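Local structure of kinesin-like protein KAR3 (Saccharomyces cerevisiae, 1F9V) at residues F89-T94 with V243-S248; S96-T101 with F315-P320; I138-E143 with A216-F221; S272-V277 with K297-L302. The protein probably hydrolyses ATP to drive movement along microtubules as a kinesin-type motor. The protein carries 2 engineered substitutions. One frame throughout, in Å; residues are numbered along the deposited sequence.

Interaction 1: residues F89-T94 with V243-S248; sequences FAYGQT and VDLAGS. With ADP (adenosine-5'-diphosphate), chain C.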
# COMPACT_ATOMS: atom_id res chain seq x y z
N PHE A 89 -1.45 0.35 0.31
CA PHE A 89 -0.34 1.23 -0.05
C PHE A 89 0.83 1.10 0.93
O PHE A 89 0.65 1.33 2.13
CB PHE A 89 -0.78 2.70 -0.03
CG PHE A 89 -1.89 3.04 -1.00
CD1 PHE A 89 -1.61 3.42 -2.30
CD2 PHE A 89 -3.22 3.02 -0.57
CE1 PHE A 89 -2.64 3.79 -3.18
CE2 PHE A 89 -4.26 3.39 -1.44
CZ PHE A 89 -3.96 3.78 -2.74
N ALA A 90 2.00 0.73 0.43
CA ALA A 90 3.18 0.64 1.29
C ALA A 90 3.84 2.02 1.15
O ALA A 90 4.24 2.42 0.06
CB ALA A 90 4.12 -0.45 0.81
N TYR A 91 3.95 2.73 2.28
CA TYR A 91 4.49 4.08 2.34
C TYR A 91 5.68 4.15 3.29
O TYR A 91 5.68 3.50 4.33
CB TYR A 91 3.39 5.03 2.85
CG TYR A 91 3.79 6.48 3.01
CD1 TYR A 91 3.42 7.43 2.06
CD2 TYR A 91 4.55 6.91 4.11
CE1 TYR A 91 3.78 8.77 2.20
CE2 TYR A 91 4.92 8.26 4.26
CZ TYR A 91 4.53 9.18 3.30
OH TYR A 91 4.89 10.50 3.41
N GLY A 92 6.68 4.96 2.93
CA GLY A 92 7.85 5.10 3.79
C GLY A 92 9.07 5.53 3.02
O GLY A 92 9.10 5.48 1.79
N GLN A 93 10.12 5.93 3.73
CA GLN A 93 11.34 6.37 3.07
C GLN A 93 12.04 5.21 2.40
O GLN A 93 11.81 4.05 2.75
CB GLN A 93 12.29 7.02 4.07
CG GLN A 93 12.92 6.03 5.05
CD GLN A 93 13.96 6.66 5.95
OE1 GLN A 93 14.92 7.28 5.47
NE2 GLN A 93 13.79 6.51 7.25
N THR A 94 12.88 5.51 1.42
CA THR A 94 13.64 4.48 0.74
C THR A 94 14.50 3.81 1.82
O THR A 94 15.14 4.49 2.62
CB THR A 94 14.53 5.11 -0.36
OG1 THR A 94 13.68 5.64 -1.39
CG2 THR A 94 15.45 4.07 -0.98
N VAL A 243 0.07 -1.50 -3.95
CA VAL A 243 1.02 -0.45 -4.28
C VAL A 243 2.26 -0.31 -3.41
O VAL A 243 2.18 -0.26 -2.19
CB VAL A 243 0.31 0.93 -4.29
CG1 VAL A 243 1.22 2.01 -4.88
CG2 VAL A 243 -1.00 0.84 -5.07
N ASP A 244 3.41 -0.21 -4.08
CA ASP A 244 4.71 -0.02 -3.45
C ASP A 244 5.06 1.42 -3.88
O ASP A 244 5.58 1.65 -4.97
CB ASP A 244 5.70 -1.03 -4.03
CG ASP A 244 7.09 -0.91 -3.45
OD1 ASP A 244 7.34 0.00 -2.64
OD2 ASP A 244 7.94 -1.75 -3.82
N LEU A 245 4.73 2.38 -3.03
CA LEU A 245 4.93 3.79 -3.34
C LEU A 245 6.38 4.25 -3.48
O LEU A 245 7.31 3.58 -3.03
CB LEU A 245 4.24 4.66 -2.28
CG LEU A 245 2.72 4.54 -2.15
CD1 LEU A 245 2.26 5.20 -0.86
CD2 LEU A 245 2.04 5.19 -3.35
N ALA A 246 6.55 5.40 -4.12
CA ALA A 246 7.87 5.99 -4.27
C ALA A 246 8.33 6.39 -2.86
O ALA A 246 7.51 6.71 -2.00
CB ALA A 246 7.79 7.23 -5.16
N GLY A 247 9.64 6.38 -2.62
CA GLY A 247 10.16 6.77 -1.31
C GLY A 247 9.65 8.13 -0.87
O GLY A 247 9.65 9.09 -1.64
N SER A 248 9.26 8.23 0.40
CA SER A 248 8.72 9.48 0.94
C SER A 248 9.74 10.44 1.55
O SER A 248 9.35 11.49 2.05
CB SER A 248 7.67 9.16 2.00
OG SER A 248 8.27 8.40 3.05
PB ADP C . 12.29 0.14 0.53
O1B ADP C . 11.37 0.83 1.47
O2B ADP C . 11.46 -0.67 -0.58
O3B ADP C . 13.24 1.10 -0.09
PA ADP C . 13.42 -2.48 0.94
O1A ADP C . 12.23 -3.31 1.16
O2A ADP C . 13.85 -2.61 -0.45
O3A ADP C . 13.09 -0.98 1.29
O5' ADP C . 14.61 -2.96 1.86
C5' ADP C . 15.36 -2.21 2.83
C4' ADP C . 16.38 -3.23 3.40
O4' ADP C . 15.81 -3.73 4.61
C3' ADP C . 16.57 -4.48 2.51
O3' ADP C . 17.92 -4.97 2.52
C2' ADP C . 15.60 -5.51 3.06
O2' ADP C . 15.97 -6.87 2.74
C1' ADP C . 15.57 -5.16 4.54
N9 ADP C . 14.24 -5.40 5.17
C8 ADP C . 13.18 -4.57 5.05
N7 ADP C . 12.17 -5.04 5.75
C5 ADP C . 12.54 -6.16 6.32
C6 ADP C . 11.93 -7.08 7.15
N6 ADP C . 10.67 -6.90 7.54
N1 ADP C . 12.63 -8.18 7.58
C2 ADP C . 13.91 -8.40 7.21
N3 ADP C . 14.51 -7.51 6.41
C4 ADP C . 13.88 -6.40 5.94
O HOH W 1 6.18 6.37 0.46

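Interaction 2: residues S96-T101 with F315-P320; sequences SGKTFT and FVNISP. With MG (magnesium ion), chain B; ADP (adenosine-5'-diphosphate), chain C.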
# COMPACT_ATOMS: atom_id res chain seq x y z
N SER A 96 13.13 1.73 4.12
CA SER A 96 12.29 1.38 5.26
C SER A 96 11.67 -0.02 5.21
O SER A 96 11.26 -0.55 6.24
CB SER A 96 11.20 2.44 5.46
OG SER A 96 10.31 2.50 4.36
N GLY A 97 11.57 -0.60 4.01
CA GLY A 97 11.00 -1.93 3.87
C GLY A 97 9.74 -2.10 3.03
O GLY A 97 9.10 -3.15 3.11
N LYS A 98 9.37 -1.11 2.22
CA LYS A 98 8.16 -1.21 1.39
C LYS A 98 8.17 -2.41 0.44
O LYS A 98 7.22 -3.19 0.40
CB LYS A 98 7.98 0.07 0.56
CG LYS A 98 7.70 1.32 1.39
CD LYS A 98 7.63 2.58 0.54
CE LYS A 98 8.84 2.75 -0.36
NZ LYS A 98 10.06 3.17 0.38
N THR A 99 9.24 -2.55 -0.32
CA THR A 99 9.35 -3.64 -1.28
C THR A 99 9.45 -5.00 -0.61
O THR A 99 8.86 -5.97 -1.08
CB THR A 99 10.54 -3.44 -2.20
OG1 THR A 99 10.36 -2.21 -2.89
CG2 THR A 99 10.65 -4.57 -3.21
N PHE A 100 10.20 -5.08 0.49
CA PHE A 100 10.32 -6.35 1.21
C PHE A 100 8.92 -6.77 1.67
O PHE A 100 8.53 -7.93 1.56
CB PHE A 100 11.23 -6.21 2.44
CG PHE A 100 11.46 -7.50 3.17
CD1 PHE A 100 10.55 -7.95 4.13
CD2 PHE A 100 12.57 -8.28 2.88
CE1 PHE A 100 10.76 -9.16 4.80
CE2 PHE A 100 12.79 -9.50 3.55
CZ PHE A 100 11.87 -9.93 4.51
N THR A 101 8.17 -5.80 2.17
CA THR A 101 6.83 -6.05 2.65
C THR A 101 5.88 -6.49 1.55
O THR A 101 5.12 -7.44 1.71
CB THR A 101 6.26 -4.79 3.33
OG1 THR A 101 6.96 -4.56 4.56
CG2 THR A 101 4.76 -4.95 3.62
N PHE A 315 -0.08 1.13 4.70
CA PHE A 315 0.96 0.38 5.39
C PHE A 315 2.21 1.26 5.50
O PHE A 315 2.95 1.40 4.53
CB PHE A 315 1.25 -0.89 4.59
CG PHE A 315 1.73 -2.04 5.42
CD1 PHE A 315 3.05 -2.09 5.85
CD2 PHE A 315 0.86 -3.06 5.78
CE1 PHE A 315 3.50 -3.16 6.64
CE2 PHE A 315 1.31 -4.13 6.56
CZ PHE A 315 2.63 -4.18 6.99
N VAL A 316 2.45 1.83 6.67
CA VAL A 316 3.60 2.71 6.85
C VAL A 316 4.82 1.99 7.42
O VAL A 316 4.84 1.55 8.57
CB VAL A 316 3.23 3.93 7.72
CG1 VAL A 316 4.44 4.84 7.89
CG2 VAL A 316 2.10 4.70 7.06
N ASN A 317 5.84 1.90 6.58
CA ASN A 317 7.10 1.25 6.91
C ASN A 317 8.08 2.24 7.49
O ASN A 317 8.25 3.34 6.97
CB ASN A 317 7.71 0.64 5.64
CG ASN A 317 6.85 -0.46 5.06
OD1 ASN A 317 6.16 -0.26 4.06
ND2 ASN A 317 6.89 -1.63 5.67
N ILE A 318 8.73 1.84 8.59
CA ILE A 318 9.73 2.70 9.20
C ILE A 318 10.94 1.92 9.68
O ILE A 318 10.85 0.72 9.97
CB ILE A 318 9.16 3.50 10.41
CG1 ILE A 318 8.62 2.54 11.47
CG2 ILE A 318 8.08 4.48 9.94
CD1 ILE A 318 8.37 3.23 12.80
N SER A 319 12.07 2.60 9.71
CA SER A 319 13.31 2.01 10.18
C SER A 319 13.34 2.21 11.70
O SER A 319 12.77 3.18 12.21
CB SER A 319 14.50 2.71 9.54
OG SER A 319 15.64 2.65 10.38
N PRO A 320 13.98 1.30 12.44
CA PRO A 320 14.06 1.44 13.90
C PRO A 320 15.28 2.25 14.34
O PRO A 320 15.44 2.58 15.52
CB PRO A 320 14.17 0.01 14.38
CG PRO A 320 15.00 -0.64 13.29
CD PRO A 320 14.65 0.06 11.99
MG MG B . 11.69 -0.48 -2.77
PB ADP C . 12.29 0.14 0.53
O1B ADP C . 11.37 0.83 1.47
O2B ADP C . 11.46 -0.67 -0.58
O3B ADP C . 13.24 1.10 -0.09
PA ADP C . 13.42 -2.48 0.94
O1A ADP C . 12.23 -3.31 1.16
O2A ADP C . 13.85 -2.61 -0.45
O3A ADP C . 13.09 -0.98 1.29
O5' ADP C . 14.61 -2.96 1.86
C5' ADP C . 15.36 -2.21 2.83
C4' ADP C . 16.38 -3.23 3.40
O4' ADP C . 15.81 -3.73 4.61
C3' ADP C . 16.57 -4.48 2.51
O3' ADP C . 17.92 -4.97 2.52
C2' ADP C . 15.60 -5.51 3.06
O2' ADP C . 15.97 -6.87 2.74
C1' ADP C . 15.57 -5.16 4.54
N9 ADP C . 14.24 -5.40 5.17
C8 ADP C . 13.18 -4.57 5.05
N7 ADP C . 12.17 -5.04 5.75
C5 ADP C . 12.54 -6.16 6.32
C6 ADP C . 11.93 -7.08 7.15
N6 ADP C . 10.67 -6.90 7.54
N1 ADP C . 12.63 -8.18 7.58
C2 ADP C . 13.91 -8.40 7.21
N3 ADP C . 14.51 -7.51 6.41
C4 ADP C . 13.88 -6.40 5.94
O HOH W 2 9.27 -1.77 7.66
O HOH W 3 9.81 0.70 -2.81
O HOH W 4 13.43 -1.80 -2.76
O HOH W 5 12.91 1.44 -2.58
O HOH W 6 11.94 -0.55 -4.97

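Interaction 3: residues I138-E143 with A216-F221; sequences IEIYNE and ASHSIF. Engineered in segment 216-221: Ala-216 (natural residue Arg).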
# COMPACT_ATOMS: atom_id res chain seq x y z
N ILE A 138 2.01 -2.25 -13.35
CA ILE A 138 2.46 -1.00 -13.93
C ILE A 138 3.21 -0.17 -12.90
O ILE A 138 3.27 -0.51 -11.72
CB ILE A 138 1.25 -0.14 -14.42
CG1 ILE A 138 0.38 0.26 -13.23
CG2 ILE A 138 0.42 -0.94 -15.44
CD1 ILE A 138 -0.65 1.34 -13.55
N GLU A 139 3.79 0.93 -13.37
CA GLU A 139 4.47 1.85 -12.49
C GLU A 139 4.10 3.25 -12.96
O GLU A 139 3.78 3.45 -14.13
CB GLU A 139 5.99 1.66 -12.55
CG GLU A 139 6.68 2.59 -13.52
CD GLU A 139 8.18 2.40 -13.56
OE1 GLU A 139 8.73 1.68 -12.71
OE2 GLU A 139 8.80 2.99 -14.47
N ILE A 140 4.09 4.19 -12.03
CA ILE A 140 3.82 5.57 -12.36
C ILE A 140 5.12 6.29 -12.00
O ILE A 140 5.57 6.25 -10.86
CB ILE A 140 2.66 6.16 -11.53
CG1 ILE A 140 1.33 5.58 -12.04
CG2 ILE A 140 2.62 7.68 -11.68
CD1 ILE A 140 0.14 5.92 -11.18
N TYR A 141 5.74 6.90 -13.00
CA TYR A 141 6.99 7.63 -12.82
C TYR A 141 6.82 9.00 -13.46
O TYR A 141 6.52 9.10 -14.66
CB TYR A 141 8.16 6.89 -13.47
CG TYR A 141 9.46 7.64 -13.35
CD1 TYR A 141 9.98 7.96 -12.10
CD2 TYR A 141 10.15 8.07 -14.48
CE1 TYR A 141 11.16 8.70 -11.98
CE2 TYR A 141 11.33 8.81 -14.37
CZ TYR A 141 11.82 9.12 -13.11
OH TYR A 141 12.97 9.87 -12.98
N ASN A 142 7.00 10.05 -12.67
CA ASN A 142 6.85 11.40 -13.17
C ASN A 142 5.45 11.55 -13.74
O ASN A 142 5.27 12.17 -14.79
CB ASN A 142 7.89 11.71 -14.24
CG ASN A 142 9.18 12.22 -13.65
OD1 ASN A 142 9.21 12.67 -12.51
ND2 ASN A 142 10.26 12.15 -14.42
N GLU A 143 4.48 10.96 -13.05
CA GLU A 143 3.07 11.01 -13.42
C GLU A 143 2.72 10.35 -14.76
O GLU A 143 1.65 10.61 -15.33
CB GLU A 143 2.58 12.47 -13.40
CG GLU A 143 2.59 13.11 -12.00
CD GLU A 143 1.73 12.36 -10.98
OE1 GLU A 143 0.54 12.71 -10.82
OE2 GLU A 143 2.25 11.41 -10.34
N ALA A 216 11.87 5.80 -6.97
CA ALA A 216 11.30 7.10 -7.34
C ALA A 216 9.98 6.97 -8.08
O ALA A 216 9.48 7.94 -8.65
CB ALA A 216 12.30 7.88 -8.19
N SER A 217 9.40 5.78 -8.07
CA SER A 217 8.13 5.59 -8.76
C SER A 217 7.18 4.76 -7.93
O SER A 217 7.58 4.10 -6.97
CB SER A 217 8.36 4.89 -10.11
OG SER A 217 8.81 3.57 -9.93
N HIS A 218 5.90 4.81 -8.29
CA HIS A 218 4.88 4.03 -7.62
C HIS A 218 4.70 2.78 -8.46
O HIS A 218 4.44 2.88 -9.66
CB HIS A 218 3.55 4.76 -7.56
CG HIS A 218 3.62 6.13 -6.97
ND1 HIS A 218 4.37 6.43 -5.85
CD2 HIS A 218 3.01 7.29 -7.33
CE1 HIS A 218 4.21 7.70 -5.54
NE2 HIS A 218 3.39 8.25 -6.43
N SER A 219 4.84 1.61 -7.86
CA SER A 219 4.65 0.36 -8.58
C SER A 219 3.29 -0.18 -8.14
O SER A 219 3.01 -0.27 -6.94
CB SER A 219 5.78 -0.62 -8.26
OG SER A 219 7.02 -0.05 -8.64
N ILE A 220 2.45 -0.53 -9.10
CA ILE A 220 1.11 -0.99 -8.79
C ILE A 220 0.77 -2.35 -9.39
O ILE A 220 0.77 -2.51 -10.61
CB ILE A 220 0.06 0.05 -9.27
CG1 ILE A 220 0.44 1.44 -8.74
CG2 ILE A 220 -1.33 -0.33 -8.80
CD1 ILE A 220 0.45 2.52 -9.79
N PHE A 221 0.48 -3.32 -8.53
CA PHE A 221 0.11 -4.67 -8.97
C PHE A 221 -1.42 -4.73 -8.87
O PHE A 221 -1.99 -4.68 -7.78
CB PHE A 221 0.77 -5.72 -8.07
CG PHE A 221 0.82 -7.09 -8.67
CD1 PHE A 221 -0.27 -7.95 -8.57
CD2 PHE A 221 1.96 -7.54 -9.33
CE1 PHE A 221 -0.23 -9.23 -9.13
CE2 PHE A 221 2.01 -8.82 -9.89
CZ PHE A 221 0.91 -9.66 -9.79
O HOH W 7 8.92 0.11 -10.61
O HOH W 8 7.42 9.48 -10.00

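Interaction 4: residues S272-V277 with K297-L302; sequences SCLGDV and KLTYLL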
# COMPACT_ATOMS: atom_id res chain seq x y z
N SER A 272 1.62 13.89 -1.50
CA SER A 272 0.81 14.88 -0.80
C SER A 272 -0.66 14.69 -1.16
O SER A 272 -1.54 14.70 -0.30
CB SER A 272 1.26 16.29 -1.19
OG SER A 272 0.31 17.24 -0.74
N CYS A 273 -0.92 14.52 -2.46
CA CYS A 273 -2.27 14.34 -2.95
C CYS A 273 -2.88 13.05 -2.38
O CYS A 273 -4.03 13.04 -1.96
CB CYS A 273 -2.28 14.29 -4.48
SG CYS A 273 -3.91 13.98 -5.18
N LEU A 274 -2.10 11.98 -2.38
CA LEU A 274 -2.60 10.71 -1.85
C LEU A 274 -3.04 10.89 -0.40
O LEU A 274 -4.12 10.45 -0.01
CB LEU A 274 -1.52 9.63 -1.94
CG LEU A 274 -1.89 8.26 -1.35
CD1 LEU A 274 -3.06 7.66 -2.11
CD2 LEU A 274 -0.68 7.35 -1.40
N GLY A 275 -2.20 11.55 0.40
CA GLY A 275 -2.54 11.77 1.79
C GLY A 275 -3.81 12.59 1.93
O GLY A 275 -4.67 12.29 2.76
N ASP A 276 -3.93 13.63 1.11
CA ASP A 276 -5.11 14.49 1.15
C ASP A 276 -6.37 13.71 0.79
O ASP A 276 -7.41 13.87 1.43
CB ASP A 276 -4.94 15.67 0.19
CG ASP A 276 -3.96 16.70 0.70
OD1 ASP A 276 -3.75 16.78 1.93
OD2 ASP A 276 -3.40 17.44 -0.13
N VAL A 277 -6.27 12.88 -0.23
CA VAL A 277 -7.42 12.08 -0.68
C VAL A 277 -7.85 11.08 0.39
O VAL A 277 -9.03 11.00 0.74
CB VAL A 277 -7.09 11.34 -2.01
CG1 VAL A 277 -8.13 10.27 -2.31
CG2 VAL A 277 -7.05 12.35 -3.16
N LYS A 297 -1.94 11.23 -10.85
CA LYS A 297 -2.19 10.07 -11.69
C LYS A 297 -2.62 8.86 -10.86
O LYS A 297 -3.57 8.18 -11.22
CB LYS A 297 -0.93 9.73 -12.50
CG LYS A 297 -1.14 8.67 -13.56
CD LYS A 297 -2.12 9.13 -14.62
CE LYS A 297 -1.40 9.62 -15.85
NZ LYS A 297 -2.32 9.80 -17.00
N LEU A 298 -1.94 8.62 -9.75
CA LEU A 298 -2.27 7.48 -8.90
C LEU A 298 -3.68 7.52 -8.32
O LEU A 298 -4.40 6.52 -8.38
CB LEU A 298 -1.27 7.37 -7.75
CG LEU A 298 -1.50 6.18 -6.79
CD1 LEU A 298 -1.18 4.87 -7.49
CD2 LEU A 298 -0.63 6.36 -5.55
N THR A 299 -4.08 8.65 -7.75
CA THR A 299 -5.41 8.75 -7.16
C THR A 299 -6.49 8.74 -8.23
O THR A 299 -7.59 8.21 -8.02
CB THR A 299 -5.57 10.01 -6.26
OG1 THR A 299 -5.21 11.19 -7.00
CG2 THR A 299 -4.67 9.90 -5.03
N TYR A 300 -6.19 9.32 -9.39
CA TYR A 300 -7.17 9.35 -10.48
C TYR A 300 -7.38 7.93 -11.00
O TYR A 300 -8.51 7.49 -11.20
CB TYR A 300 -6.67 10.25 -11.60
CG TYR A 300 -7.66 10.37 -12.73
CD1 TYR A 300 -8.98 10.76 -12.49
CD2 TYR A 300 -7.28 10.07 -14.04
CE1 TYR A 300 -9.91 10.83 -13.54
CE2 TYR A 300 -8.20 10.14 -15.08
CZ TYR A 300 -9.50 10.52 -14.83
OH TYR A 300 -10.41 10.55 -15.87
N LEU A 301 -6.29 7.20 -11.19
CA LEU A 301 -6.36 5.83 -11.67
C LEU A 301 -7.16 4.94 -10.73
O LEU A 301 -7.96 4.11 -11.16
CB LEU A 301 -4.96 5.25 -11.83
CG LEU A 301 -4.88 3.74 -12.07
CD1 LEU A 301 -5.38 3.42 -13.47
CD2 LEU A 301 -3.44 3.25 -11.92
N LEU A 302 -6.96 5.13 -9.43
CA LEU A 302 -7.60 4.29 -8.42
C LEU A 302 -8.89 4.78 -7.78
O LEU A 302 -9.38 4.16 -6.84
CB LEU A 302 -6.59 4.00 -7.29
CG LEU A 302 -5.27 3.38 -7.72
CD1 LEU A 302 -4.31 3.29 -6.52
CD2 LEU A 302 -5.54 1.99 -8.32

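Interaction 1: residues F89-T94 with V243-S248
Where the parallel pairing of the two strands gives out, Ser-248 N reaches back to Gly-92 O at 3.1 Å, and it does so from well above the carbonyl plane, 56° out of it. The same oxygen takes a CA-H...O contact from Gly-247 and a hydrogen bond from Lys-98 NZ. Between this bond and the strands a water bridges the two segments: it accepts from Gly-92 N at 2.9 Å and donates to Ala-246 O at 2.8 Å, sitting over one face of the Tyr-91 ring toward its rim. With CG anti to the backbone N (chi1 179°), that ring comes close to Ser-248, whose CB lies obliquely 3.4 Å from Tyr-91 CZ. At the edge of the ring, near its plane, Leu-245 CD1 touches Tyr-91 CD1 at 3.9 Å. Phe-334 stacks on Tyr-91 from outside the contact.

Upstream the pairing is regular: Ala-90 N donates to Val-243 O at 2.8 Å, and Leu-245 N to Ala-90 O at 3.1 Å. On the side of the sheet that carries Phe-89 and Val-243, the two side chains run alongside one another, Phe-89 CD1 lying 3.7 Å from Val-243 CB. On the other side, the carboxylate of Asp-244 is hydrogen-bonded to Thr-99. Thr-94 OG1 turns to Glu-249. The arrangement is that of a P-loop NTPase: the start of the phosphate-binding loop, which follows strand 86-91, lies beside the DLAGSE sequence that marks switch II in kinesins.

Interaction 2: residues S96-T101 with F315-P320
Thr-101 OG1 is gripped by several groups: it donates to Gly-97 O at 2.9 Å, takes a weak, bent bond from Asn-317 ND2 at 3.1 Å, and is also hydrogen-bonded to Arg-10. Gly-97 O in turn holds both the hydroxyl and the backbone N of Thr-101, which come to it from opposite faces of its plane. The hydroxyl stands anti to the carbonyl carbon of Thr-101 (chi1 -70°), and this leaves CG2 anti to the backbone N, over one face of the Phe-315 ring. That methyl makes a CH-pi contact, 4.1 Å from Thr-101 CG2 to the centroid of Phe-315.

Asn-317 faces the turn before the helix. A water joins Asn-317 ND2 to Ser-96 O, while Asn-317 OD1 is buried 3.5 Å from Lys-98 CG and has no polar partner in the model. Ser-96 OG packs against Asn-317 CB at 3.4 Å but spends its hydrogen bond on Gln-93 O.

On the far side of the turn is ADP. Its O1B is held by Gly-97 N, Lys-98 N and Lys-98 NZ, and Phe-100 lays a ring face over the adenine. Thr-99 OG1 binds the magnesium ion at 2.2 Å, with ADP O2B and four waters completing six ligands. This is the Walker A loop, holding ADP and magnesium, with Gly-97 at the N-cap position of helix 98-103. That helix lies against strand 311-318, which runs parallel between strands 86-91 and 4-11; helix 325-338 covers Val-316 and Ile-318 on the other face.

Interaction 3: residues I138-E143 with A216-F221
CG1 of Ile-140 stands anti to its own carbonyl carbon (chi1 -73°), and Ile-220 holds CG1 likewise (chi1 -51°). These settings let the two side chains cross obliquely on one face of the sheet, where Ile-140 CD1 meets Ile-220 CD1 at 3.7 Å. Ile-138 joins them, its CG1 lying 4.0 Å from Ile-220 CB. Leu-298 of helix 297-306 closes over Ile-140 and Ile-220.

Backbone bonds set this spacing. Ile-220 N gives to Ile-138 O at 2.7 Å, nearly straight at 175°, and Ile-140 N to His-218 O, also at 2.7 Å; both are returned in the opposite direction. This is an antiparallel ladder in the mixed central sheet of the kinesin motor domain, and strand 218-228 continues from the switch-one region, whose kinesin SSRSH signature reads SSASH here because Ala-216 is an engineered replacement of the natural Arg. On the face carrying Glu-139 and Ser-219, a water links Glu-139 OE1 to Ser-219 OG, while Ser-217 OG gives Glu-139 OE1 only a weak bond.

Toward the end of the ladder the Tyr-141 ring meets Ala-216 O at its edge, in plane, 3.5 Å from CD1. A water there donates to Ala-216 O and accepts from Asn-142 N at 2.8 Å. The His-218 ring is held at both nitrogens, ND1 by the backbone N of Ala-246 and NE2 by the hydroxyl of Ser-270 on helix 258-281.

Interaction 4: residues S272-V277 with K297-L302
Thr-299 carries most of this contact, and its side chain can be followed outward toward helix 272-277. At the base, CB already lies 4.2 Å from Val-277 CG2. From there the side chain forks. The hydroxyl branch sits between the backbone N and the carbonyl carbon (chi1 54°), and its OG1 comes to 3.6 Å from Cys-273 SG, a close approach that is not a hydrogen bond. The polar needs of OG1 are met nearer home, by Phe-293 O and the hydroxyl of Ser-296 in the residues leading into its own helix. The methyl branch, anti to the carbonyl carbon, meets the opposing helix with the side chain slanting across those of Leu-274 and Val-277: CG2 is 3.9 Å from Leu-274 CA and the same from Val-277 CG2, with Leu-274 CD1 at 4.0 Å. One methyl group thus rests against the backbone of Leu-274 and the side chains of Leu-274 and Val-277.

A second, looser touch lies beside it, Leu-274 CD2 against Leu-298 CD2 at 4.3 Å. The segment axes come no nearer than 9.4 Å and run at 43° to one another. No hydrogen bond crosses between them; they meet mostly through apolar groups, with the Cys-273 sulfur against the Thr-299 hydroxyl, over a small area.

In kinesins these two helices belong to the switch II region, on the side that faces the microtubule. Both lie on the central sheet: Leu-274 and Leu-298 rest on Phe-89 of strand 86-91, Leu-298 reaches on to Ile-140 of strand 130-141, and Leu-274 also meets Leu-245 in the loop after strand 235-244.

In the fold
Interaction 1 touches each of the other three. It meets interaction 2, about 8 Å away between centres, through Asp-244 OD2 and Thr-99 OG1, 2.6 Å apart in a probable hydrogen bond; this ties switch II to a magnesium ligand, and both contacts touch ADP. Toward interaction 3 the sheet simply continues, with Asp-244 N 2.9 Å from Ser-219 O. Interaction 4 packs against interactions 1 and 3: Leu-298 CD2 lies 3.7 Å from Leu-245 CD2, and Leu-298 CD1 equally close to Ile-220 CD1. Interactions 2 and 4, at the nucleotide pocket and the switch II helices, do not touch, their centres about 20 Å apart; interaction 1 lies between them, touching both.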